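Local coordinates for spike protein S1 (Bat coronavirus HKU9, PDB 5GYQ) that probably attaches the virion to the host cell through this putative receptor-binding domain of S1, initiating infection, at residues Q18-R23 with D134-A139; T43-C48 with N78-V83; T65-R70 with Y90-P95; N117-K122 with S130-T135. All blocks are in the same frame, centred on the assembly; numbering follows the deposited sequence.

Contact 1: residues Q18-R23 with D134-A139; sequences QPVVWR and DTVINA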
# COMPACT_ATOMS: atom_id res chain seq x y z
N GLN A 18 -4.45 -0.51 10.11
CA GLN A 18 -4.73 0.92 10.18
C GLN A 18 -3.57 1.66 9.53
O GLN A 18 -2.42 1.22 9.63
CB GLN A 18 -4.93 1.36 11.63
CG GLN A 18 -6.04 0.62 12.37
CD GLN A 18 -7.42 0.95 11.83
OE1 GLN A 18 -7.61 1.93 11.12
NE2 GLN A 18 -8.40 0.11 12.18
N PRO A 19 -3.85 2.78 8.86
CA PRO A 19 -2.81 3.52 8.15
C PRO A 19 -1.68 4.00 9.06
O PRO A 19 -0.54 4.13 8.60
CB PRO A 19 -3.56 4.71 7.55
CG PRO A 19 -4.82 4.82 8.32
CD PRO A 19 -5.17 3.42 8.72
N VAL A 20 -1.98 4.24 10.33
CA VAL A 20 -0.94 4.66 11.27
C VAL A 20 0.11 3.55 11.44
O VAL A 20 1.27 3.82 11.72
CB VAL A 20 -1.53 5.06 12.65
CG1 VAL A 20 -2.16 3.87 13.36
CG2 VAL A 20 -0.47 5.71 13.52
N VAL A 21 -0.30 2.29 11.24
CA VAL A 21 0.65 1.17 11.28
C VAL A 21 0.66 0.36 9.98
O VAL A 21 0.59 -0.87 10.02
CB VAL A 21 0.35 0.22 12.47
CG1 VAL A 21 0.82 0.84 13.76
CG2 VAL A 21 -1.13 -0.12 12.54
N TRP A 22 0.75 1.05 8.85
CA TRP A 22 0.80 0.40 7.54
C TRP A 22 1.96 -0.58 7.45
O TRP A 22 3.00 -0.38 8.09
CB TRP A 22 0.91 1.44 6.42
CG TRP A 22 2.15 2.31 6.48
CD1 TRP A 22 2.30 3.49 7.15
CD2 TRP A 22 3.41 2.07 5.82
NE1 TRP A 22 3.56 4.00 6.96
CE2 TRP A 22 4.26 3.14 6.15
CE3 TRP A 22 3.89 1.06 4.99
CZ2 TRP A 22 5.57 3.23 5.68
CZ3 TRP A 22 5.19 1.14 4.52
CH2 TRP A 22 6.02 2.22 4.87
N ARG A 23 1.80 -1.63 6.65
CA ARG A 23 2.84 -2.66 6.59
C ARG A 23 3.54 -2.75 5.24
O ARG A 23 2.91 -2.60 4.20
CB ARG A 23 2.25 -4.02 6.96
CG ARG A 23 2.22 -4.27 8.46
CD ARG A 23 0.97 -5.03 8.86
NE ARG A 23 1.26 -6.18 9.71
CZ ARG A 23 0.35 -6.82 10.44
NH1 ARG A 23 -0.91 -6.40 10.44
NH2 ARG A 23 0.69 -7.86 11.18
N ASP A 134 -0.21 3.95 20.00
CA ASP A 134 -1.22 3.42 20.90
C ASP A 134 -2.32 4.45 21.18
O ASP A 134 -3.50 4.09 21.22
CB ASP A 134 -0.59 2.97 22.23
CG ASP A 134 0.29 1.74 22.07
OD1 ASP A 134 0.06 0.95 21.12
OD2 ASP A 134 1.21 1.54 22.90
N THR A 135 -1.96 5.72 21.35
CA THR A 135 -3.00 6.74 21.55
C THR A 135 -3.88 6.92 20.31
O THR A 135 -5.07 7.19 20.42
CB THR A 135 -2.43 8.13 21.94
OG1 THR A 135 -1.70 8.68 20.84
CG2 THR A 135 -1.54 8.03 23.16
N VAL A 136 -3.29 6.77 19.12
CA VAL A 136 -4.06 6.92 17.88
C VAL A 136 -5.06 5.77 17.73
O VAL A 136 -6.27 5.97 17.47
CB VAL A 136 -3.14 6.98 16.64
CG1 VAL A 136 -3.95 6.98 15.36
CG2 VAL A 136 -2.25 8.22 16.70
N ILE A 137 -4.55 4.55 17.92
CA ILE A 137 -5.38 3.35 17.84
C ILE A 137 -6.49 3.40 18.89
O ILE A 137 -7.64 3.06 18.59
CB ILE A 137 -4.52 2.08 18.03
CG1 ILE A 137 -3.57 1.92 16.84
CG2 ILE A 137 -5.41 0.85 18.16
CD1 ILE A 137 -2.58 0.79 17.00
N ASN A 138 -6.17 3.84 20.10
CA ASN A 138 -7.18 3.97 21.15
C ASN A 138 -8.22 5.04 20.82
O ASN A 138 -9.41 4.85 21.05
CB ASN A 138 -6.53 4.28 22.50
CG ASN A 138 -7.54 4.35 23.62
OD1 ASN A 138 -7.87 5.44 24.11
ND2 ASN A 138 -8.06 3.20 24.03
N ALA A 139 -7.76 6.17 20.29
CA ALA A 139 -8.65 7.27 19.94
C ALA A 139 -9.62 6.87 18.83
O ALA A 139 -10.73 7.39 18.77
CB ALA A 139 -7.85 8.50 19.52
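Val20 and Val136 mark the closest approach of the two backbones, with Val20 CA and Val136 CA 7.7 Å apart. Residues 18-23 form a short 3-10 turn at Pro19 and Val20, closed by a backbone bond from Val21 N to Gln18 O (2.9 Å), before the chain straightens into the strand that starts at Arg23. Residues 134-139 are regular alpha helix. The close contacts between the two are all made by aliphatic side chains.

Val20 and Val136 point at each other tip to tip, and Val136 meets its partner through one methyl, CG1. Held anti to its own backbone N (chi1 174°), Val136 CG1 stands 4.1 Å from Val20 CG1 and is equally near Val20 CB and CG2, so it faces the fork of the valine rather than one prong.

Helix 130-139 lies in the long connection between strands 100-111 and 146-157, the position of the external, receptor-binding subdomain in related betacoronavirus domains and probably of its counterpart here; the valines join that helix to the loop leading into the edge strand 23-27 of the core sheet. Ile137, the next residue along the helix, has at least an equal share in the contact, bringing its CG1 to 4.2 Å from Val20 CG1 from a more exposed position. At the start of the turn, Gln18 ties the same loop to the backbone of Pro112 and Ala114, while Val20 also packs on Asn91.

Contact 2: residues T43-C48 with N78-V83; sequences THQLQC and NLFNRV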
# COMPACT_ATOMS: atom_id res chain seq x y z
N THR A 43 -11.40 -4.65 -7.36
CA THR A 43 -10.86 -3.31 -7.58
C THR A 43 -11.88 -2.19 -7.42
O THR A 43 -12.96 -2.23 -8.01
CB THR A 43 -10.23 -3.20 -8.98
OG1 THR A 43 -9.16 -4.15 -9.10
CG2 THR A 43 -9.68 -1.80 -9.21
N HIS A 44 -11.53 -1.20 -6.61
CA HIS A 44 -12.31 0.01 -6.45
C HIS A 44 -11.71 1.12 -7.30
O HIS A 44 -12.43 1.92 -7.91
CB HIS A 44 -12.37 0.43 -4.98
CG HIS A 44 -12.79 1.85 -4.77
ND1 HIS A 44 -14.11 2.24 -4.70
CD2 HIS A 44 -12.06 2.98 -4.60
CE1 HIS A 44 -14.18 3.54 -4.49
NE2 HIS A 44 -12.95 4.02 -4.43
N GLN A 45 -10.38 1.17 -7.35
CA GLN A 45 -9.67 2.15 -8.15
C GLN A 45 -8.20 1.75 -8.31
O GLN A 45 -7.50 1.55 -7.33
CB GLN A 45 -9.77 3.54 -7.52
CG GLN A 45 -10.29 4.63 -8.46
CD GLN A 45 -11.77 4.91 -8.26
OE1 GLN A 45 -12.33 4.64 -7.19
NE2 GLN A 45 -12.42 5.45 -9.28
N LEU A 46 -7.74 1.64 -9.56
CA LEU A 46 -6.35 1.29 -9.82
C LEU A 46 -5.66 2.38 -10.64
O LEU A 46 -6.01 2.62 -11.79
CB LEU A 46 -6.26 -0.05 -10.55
CG LEU A 46 -4.87 -0.53 -11.00
CD1 LEU A 46 -3.93 -0.73 -9.83
CD2 LEU A 46 -4.99 -1.80 -11.82
N GLN A 47 -4.69 3.05 -10.03
CA GLN A 47 -4.02 4.17 -10.68
C GLN A 47 -2.52 3.93 -10.78
O GLN A 47 -1.85 3.72 -9.78
CB GLN A 47 -4.28 5.46 -9.92
CG GLN A 47 -3.77 6.70 -10.62
CD GLN A 47 -4.63 7.10 -11.80
OE1 GLN A 47 -5.85 7.24 -11.67
NE2 GLN A 47 -4.01 7.27 -12.96
N CYS A 48 -1.98 3.97 -12.00
CA CYS A 48 -0.56 3.69 -12.19
C CYS A 48 0.24 4.89 -12.69
O CYS A 48 -0.27 5.74 -13.42
CB CYS A 48 -0.39 2.52 -13.16
SG CYS A 48 -0.93 0.92 -12.51
N ASN A 78 -7.64 12.40 -1.99
CA ASN A 78 -6.50 13.28 -1.78
C ASN A 78 -5.18 12.61 -2.16
O ASN A 78 -4.26 13.27 -2.66
CB ASN A 78 -6.45 13.75 -0.33
CG ASN A 78 -7.56 14.72 0.00
OD1 ASN A 78 -8.09 15.40 -0.88
ND2 ASN A 78 -7.93 14.78 1.28
N LEU A 79 -5.09 11.31 -1.93
CA LEU A 79 -3.89 10.55 -2.27
C LEU A 79 -3.69 10.53 -3.78
O LEU A 79 -2.58 10.77 -4.27
CB LEU A 79 -3.98 9.12 -1.73
CG LEU A 79 -2.77 8.22 -1.97
CD1 LEU A 79 -1.55 8.77 -1.25
CD2 LEU A 79 -3.05 6.80 -1.52
N PHE A 80 -4.76 10.26 -4.51
CA PHE A 80 -4.74 10.28 -5.97
C PHE A 80 -4.41 11.67 -6.53
O PHE A 80 -3.60 11.79 -7.45
CB PHE A 80 -6.09 9.81 -6.53
CG PHE A 80 -6.30 8.33 -6.46
CD1 PHE A 80 -5.22 7.46 -6.51
CD2 PHE A 80 -7.57 7.80 -6.35
CE1 PHE A 80 -5.41 6.09 -6.45
CE2 PHE A 80 -7.77 6.43 -6.28
CZ PHE A 80 -6.68 5.57 -6.34
N ASN A 81 -5.03 12.70 -5.98
CA ASN A 81 -4.86 14.05 -6.51
C ASN A 81 -3.65 14.77 -5.93
O ASN A 81 -3.37 15.91 -6.29
CB ASN A 81 -6.11 14.88 -6.27
CG ASN A 81 -7.32 14.31 -6.98
OD1 ASN A 81 -7.21 13.79 -8.09
ND2 ASN A 81 -8.48 14.40 -6.34
N ARG A 82 -2.94 14.09 -5.02
CA ARG A 82 -1.77 14.65 -4.35
C ARG A 82 -2.11 15.98 -3.67
O ARG A 82 -1.48 17.01 -3.92
CB ARG A 82 -0.62 14.78 -5.34
CG ARG A 82 -0.16 13.40 -5.80
CD ARG A 82 0.90 13.40 -6.87
NE ARG A 82 1.22 12.02 -7.25
CZ ARG A 82 2.12 11.67 -8.16
NH1 ARG A 82 2.82 12.60 -8.80
NH2 ARG A 82 2.32 10.39 -8.42
N VAL A 83 -3.13 15.92 -2.82
CA VAL A 83 -3.53 17.01 -1.95
C VAL A 83 -3.19 16.61 -0.51
O VAL A 83 -3.48 15.49 -0.10
CB VAL A 83 -5.04 17.31 -2.09
CG1 VAL A 83 -5.52 18.24 -0.99
CG2 VAL A 83 -5.34 17.89 -3.47
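Phe80 reaches from its helix to residues 43-48 of strand 43-49 and sets its ring against Gln45 and Gln47, a clear case of one aromatic residue serving two strand positions. The strand residues lie on either side of Leu46, whose side chain departs in the other direction, so both glutamines present their aliphatic stems to the helix. The backbones are nearest at Gln47 CA and Phe80 CA, 7.7 Å apart.

From CB, the Phe80 side chain starts toward the strand, its CG anti to the carbonyl carbon and beside the backbone N (chi1 -76°). The two sides of the ring then part company. Along one, CD1 lies 4.1 Å from Gln47 CB, and CE1 closes to 3.7 Å from that same Gln47 CB. Along the other, CE2 comes to 3.7 Å from Gln45 CB and 3.8 Å from Gln45 CG. At the tip, CZ completes the set, 3.9 Å from Gln45 CB. The Gln45 amide is turned 67° from the ring plane, and the methylene groups, rather than the amide ends, do the touching. The contact is therefore one of hydrocarbon against ring, near the surface.

His44 and Gln45 both face Ala104 in a classic beta bulge. Strand 43-49 is an outer strand of the five-stranded antiparallel sheet, paired with strand 100-111 and tied to it by the disulfide of Cys48 and Cys101. Helix 73-81 packs on these two strands: Phe80 and Leu79 both rest on Leu102, and His44 touches Leu76.

Contact 3: residues T65-R70 with Y90-P95; sequences TLDVMR and YNYALP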
# COMPACT_ATOMS: atom_id res chain seq x y z
N THR A 65 7.91 -3.39 -4.09
CA THR A 65 7.53 -3.15 -2.70
C THR A 65 6.02 -3.04 -2.57
O THR A 65 5.38 -2.34 -3.35
CB THR A 65 8.19 -1.88 -2.15
OG1 THR A 65 9.61 -1.98 -2.30
CG2 THR A 65 7.87 -1.71 -0.67
N LEU A 66 5.45 -3.74 -1.59
CA LEU A 66 4.02 -3.69 -1.35
C LEU A 66 3.70 -3.06 -0.00
O LEU A 66 4.04 -3.62 1.04
CB LEU A 66 3.41 -5.10 -1.40
CG LEU A 66 3.74 -5.94 -2.64
CD1 LEU A 66 3.19 -7.35 -2.49
CD2 LEU A 66 3.20 -5.27 -3.90
N ASP A 67 3.07 -1.90 -0.03
CA ASP A 67 2.63 -1.26 1.21
C ASP A 67 1.13 -1.43 1.37
O ASP A 67 0.36 -1.05 0.50
CB ASP A 67 3.01 0.22 1.22
CG ASP A 67 4.50 0.43 1.08
OD1 ASP A 67 5.27 -0.46 1.49
OD2 ASP A 67 4.91 1.49 0.56
N VAL A 68 0.71 -1.99 2.49
CA VAL A 68 -0.70 -2.32 2.67
C VAL A 68 -1.29 -1.62 3.89
O VAL A 68 -0.68 -1.59 4.97
CB VAL A 68 -0.90 -3.84 2.79
CG1 VAL A 68 -2.36 -4.18 2.98
CG2 VAL A 68 -0.34 -4.54 1.56
N MET A 69 -2.48 -1.06 3.69
CA MET A 69 -3.20 -0.39 4.77
C MET A 69 -4.66 -0.21 4.39
O MET A 69 -5.08 -0.62 3.31
CB MET A 69 -2.57 0.97 5.08
CG MET A 69 -2.78 2.00 3.99
SD MET A 69 -1.32 3.03 3.70
CE MET A 69 -0.30 1.89 2.77
N ARG A 70 -5.44 0.41 5.27
CA ARG A 70 -6.81 0.77 4.93
C ARG A 70 -6.91 2.28 4.78
O ARG A 70 -6.08 3.02 5.32
CB ARG A 70 -7.79 0.25 5.99
CG ARG A 70 -7.56 0.76 7.40
CD ARG A 70 -8.53 0.10 8.36
NE ARG A 70 -8.43 -1.36 8.30
CZ ARG A 70 -9.46 -2.19 8.40
NH1 ARG A 70 -10.69 -1.72 8.57
NH2 ARG A 70 -9.26 -3.50 8.32
N TYR A 90 0.64 12.54 8.24
CA TYR A 90 0.94 11.90 9.52
C TYR A 90 0.92 10.37 9.54
O TYR A 90 1.18 9.77 10.58
CB TYR A 90 -0.04 12.41 10.58
CG TYR A 90 -0.15 13.92 10.66
CD1 TYR A 90 0.90 14.68 11.15
CD2 TYR A 90 -1.31 14.57 10.25
CE1 TYR A 90 0.80 16.06 11.23
CE2 TYR A 90 -1.42 15.95 10.33
CZ TYR A 90 -0.36 16.69 10.81
OH TYR A 90 -0.46 18.06 10.89
N ASN A 91 0.64 9.74 8.41
CA ASN A 91 0.49 8.28 8.41
C ASN A 91 1.25 7.56 7.30
O ASN A 91 2.12 6.74 7.58
CB ASN A 91 -0.99 7.92 8.33
CG ASN A 91 -1.78 8.43 9.52
OD1 ASN A 91 -1.97 7.72 10.50
ND2 ASN A 91 -2.22 9.68 9.44
N TYR A 92 0.90 7.84 6.05
CA TYR A 92 1.60 7.25 4.91
C TYR A 92 1.70 8.25 3.77
O TYR A 92 0.69 8.84 3.37
CB TYR A 92 0.90 5.98 4.43
CG TYR A 92 1.61 5.30 3.29
CD1 TYR A 92 2.57 4.32 3.53
CD2 TYR A 92 1.35 5.65 1.97
CE1 TYR A 92 3.23 3.70 2.49
CE2 TYR A 92 2.02 5.04 0.92
CZ TYR A 92 2.95 4.07 1.19
OH TYR A 92 3.61 3.45 0.15
N ALA A 93 2.90 8.43 3.24
CA ALA A 93 3.13 9.37 2.15
C ALA A 93 3.90 8.73 1.00
O ALA A 93 4.88 8.02 1.22
CB ALA A 93 3.87 10.60 2.66
N LEU A 94 3.46 8.99 -0.23
CA LEU A 94 4.16 8.52 -1.41
C LEU A 94 5.56 9.12 -1.49
O LEU A 94 5.77 10.27 -1.10
CB LEU A 94 3.38 8.87 -2.68
CG LEU A 94 2.05 8.13 -2.87
CD1 LEU A 94 1.35 8.64 -4.11
CD2 LEU A 94 2.30 6.64 -2.95
N PRO A 95 6.53 8.35 -2.00
CA PRO A 95 7.88 8.89 -2.16
C PRO A 95 7.95 9.85 -3.34
O PRO A 95 7.03 9.88 -4.16
CB PRO A 95 8.73 7.64 -2.43
CG PRO A 95 7.78 6.70 -3.09
CD PRO A 95 6.44 6.95 -2.46
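An exceptionally short hydrogen bond joins Tyr92 to Asp67: Tyr92 OH donates to Asp67 OD2 with only 2.4 Å between them. The bond is clear, but its exact length is doubtful, since so small a distance can owe as much to coordinate error as to strength. Asp67 OD2 meets the phenol at the ring edge, in the plane of the ring, whereas the carboxylate as a whole is turned 69° from that plane. Behind the oxygen, Asp67 CB packs 3.7 Å from Tyr92 CE1, so the aspartate also adds a hydrocarbon touch. Its other oxygen, OD1, forms a salt bridge with Arg24, which probably helps keep this buried carboxylate ionised.

Met69 supplies a different chemistry on the same ring. Its methyl CE sits over one face, 3.8 Å from the Tyr92 ring centroid and 11° off the normal, a CH-pi contact. The sulfur follows at a slant: Met69 SD is 4.2 Å from the centroid and 3.7 Å from Tyr92 CG, making this a Met-aromatic contact as well. What brings the thioether back over the ring is a chain that begins with CG between the backbone N and the carbonyl carbon (chi1 70°) and bends again at its next two torsions. One tyrosine is thus gripped at its hydroxyl and roofed over its ring.

Strand 63-71 runs between strands 23-27 and 146-157 in the antiparallel core sheet. The loop of Tyr92 packs against the side of the strand bearing Asp67 and Met69, with Phe87, Val153 and Trp22, whose ring pairs edge-to-face with that of Tyr92, around the phenol.

Contact 4: residues N117-K122 with S130-T135; sequences NRFPIK and SAFIDT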
# COMPACT_ATOMS: atom_id res chain seq x y z
N ASN A 117 -3.16 12.49 13.48
CA ASN A 117 -3.43 13.85 13.01
C ASN A 117 -2.47 14.87 13.62
O ASN A 117 -2.76 16.06 13.67
CB ASN A 117 -4.89 14.23 13.30
CG ASN A 117 -5.13 14.56 14.76
OD1 ASN A 117 -4.55 13.96 15.66
ND2 ASN A 117 -6.01 15.54 15.00
N ARG A 118 -1.32 14.38 14.06
CA ARG A 118 -0.25 15.24 14.57
C ARG A 118 1.08 14.50 14.46
O ARG A 118 1.10 13.28 14.22
CB ARG A 118 -0.52 15.65 16.02
CG ARG A 118 -0.68 14.47 16.97
CD ARG A 118 -1.45 14.85 18.22
NE ARG A 118 -0.60 15.44 19.25
CZ ARG A 118 -0.47 14.96 20.48
NH1 ARG A 118 -1.15 13.88 20.86
NH2 ARG A 118 0.32 15.57 21.35
N PHE A 119 2.18 15.23 14.61
CA PHE A 119 3.55 14.71 14.51
C PHE A 119 3.85 14.24 13.09
O PHE A 119 3.73 13.05 12.77
CB PHE A 119 3.78 13.56 15.51
CG PHE A 119 3.54 13.95 16.94
CD1 PHE A 119 4.23 15.01 17.52
CD2 PHE A 119 2.64 13.24 17.72
CE1 PHE A 119 4.02 15.36 18.83
CE2 PHE A 119 2.43 13.59 19.05
CZ PHE A 119 3.11 14.65 19.60
N PRO A 120 4.27 15.18 12.22
CA PRO A 120 4.53 14.96 10.79
C PRO A 120 5.52 13.84 10.50
O PRO A 120 6.50 13.67 11.23
CB PRO A 120 5.11 16.30 10.33
CG PRO A 120 4.58 17.29 11.29
CD PRO A 120 4.52 16.58 12.61
N ILE A 121 5.26 13.09 9.44
CA ILE A 121 6.20 12.09 8.96
C ILE A 121 6.85 12.58 7.66
O ILE A 121 6.36 13.52 7.03
CB ILE A 121 5.53 10.73 8.70
CG1 ILE A 121 4.54 10.84 7.53
CG2 ILE A 121 4.84 10.23 9.95
CD1 ILE A 121 4.10 9.51 6.97
N LYS A 122 7.95 11.94 7.28
CA LYS A 122 8.59 12.20 6.00
C LYS A 122 8.00 11.28 4.94
O LYS A 122 7.46 10.22 5.27
CB LYS A 122 10.10 12.01 6.11
CG LYS A 122 10.77 12.97 7.07
CD LYS A 122 11.99 12.34 7.72
CE LYS A 122 12.61 13.26 8.75
NZ LYS A 122 13.23 14.46 8.13
N SER A 130 5.80 4.24 19.78
CA SER A 130 4.76 3.26 20.07
C SER A 130 3.68 3.80 21.00
O SER A 130 2.51 3.44 20.87
CB SER A 130 5.38 2.00 20.68
OG SER A 130 5.96 2.27 21.95
N ALA A 131 4.05 4.66 21.94
CA ALA A 131 3.08 5.26 22.85
C ALA A 131 2.06 6.11 22.09
O ALA A 131 0.84 6.00 22.29
CB ALA A 131 3.80 6.10 23.91
N PHE A 132 2.57 6.96 21.19
CA PHE A 132 1.70 7.81 20.38
C PHE A 132 0.79 6.98 19.49
O PHE A 132 -0.41 7.25 19.39
CB PHE A 132 2.52 8.78 19.53
CG PHE A 132 1.69 9.55 18.54
CD1 PHE A 132 0.68 10.40 18.97
CD2 PHE A 132 1.91 9.42 17.18
CE1 PHE A 132 -0.09 11.11 18.06
CE2 PHE A 132 1.14 10.13 16.27
CZ PHE A 132 0.14 10.97 16.71
N ILE A 133 1.37 5.97 18.85
CA ILE A 133 0.63 5.03 18.01
C ILE A 133 -0.52 4.42 18.79
O ILE A 133 -1.66 4.37 18.31
CB ILE A 133 1.55 3.92 17.48
CG1 ILE A 133 2.53 4.48 16.43
CG2 ILE A 133 0.74 2.78 16.88
CD1 ILE A 133 3.57 3.49 15.96
N ASP A 134 -0.21 3.95 20.00
CA ASP A 134 -1.22 3.42 20.90
C ASP A 134 -2.32 4.45 21.18
O ASP A 134 -3.50 4.09 21.22
CB ASP A 134 -0.59 2.97 22.23
CG ASP A 134 0.29 1.74 22.07
OD1 ASP A 134 0.06 0.95 21.12
OD2 ASP A 134 1.21 1.54 22.90
N THR A 135 -1.96 5.72 21.35
CA THR A 135 -3.00 6.74 21.55
C THR A 135 -3.88 6.92 20.31
O THR A 135 -5.07 7.19 20.42
CB THR A 135 -2.43 8.13 21.94
OG1 THR A 135 -1.70 8.68 20.84
CG2 THR A 135 -1.54 8.03 23.16
O HOH W 1 -2.85 11.44 20.50
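A T-shaped aromatic pair, Phe119 with Phe132, joins the loop 117-122 to residues 130-135 of helix 130-139. The edge of Phe119 is directed at the face of Phe132, with ring centroids 4.8 Å apart and planes at 89°. Phe119 CD2 does the probing: it stands 3.4 Å above the Phe132 ring plane, over its centre. On the helix side, Phe132 CG is anti to its backbone N (chi1 172°), which sends the ring outward to meet the loop.

Both partners belong to the long connection between strands 100-111 and 146-157, the position of the external subdomain in related betacoronavirus receptor-binding domains. Here the pair folds the loop of that connection onto its helix at the surface of the molecule.

Arg118 lines the Phe132 ring with its aliphatic part, Arg118 CG lying 3.6 Å from Phe132 CE1. The main chain contributes too, since Arg118 O approaches Phe132 CZ to 3.5 Å at a slant. The guanidinium is nearly perpendicular to the Phe132 ring, at 87°, and carries Phe119 CE2 over one of its own faces. A water in the guanidinium plane then links the segments by polar means: it accepts a weak bond from Arg118 NH1 (3.0 Å) and donates to Thr135 OG1 (3.0 Å). Nearby, Gln127 bonds through its side-chain amide to Phe119 O, and Asn129 holds the backbone N of Phe132.

The four contacts differ in burial and in chemistry. Contact 3, near the centre of the chain, is buried and joins a polar bond to sulfur and methyl packing; contact 1 is also buried, though farther out, and its close contacts are aliphatic. Contacts 2 and 4 lie at the surface, and both rest on phenylalanine rings, with a water bridge added in contact 4. Contacts 1 and 4 share helix 130-139, which meets loop 18-23 in one and loop 117-122 in the other, and they touch where Val21 packs on Ile133. Contacts 2 and 3 reach the same antiparallel sheet. Trp22 and Arg23 connect contact 1 to contact 3, while Tyr90 packs on the loop of contact 4.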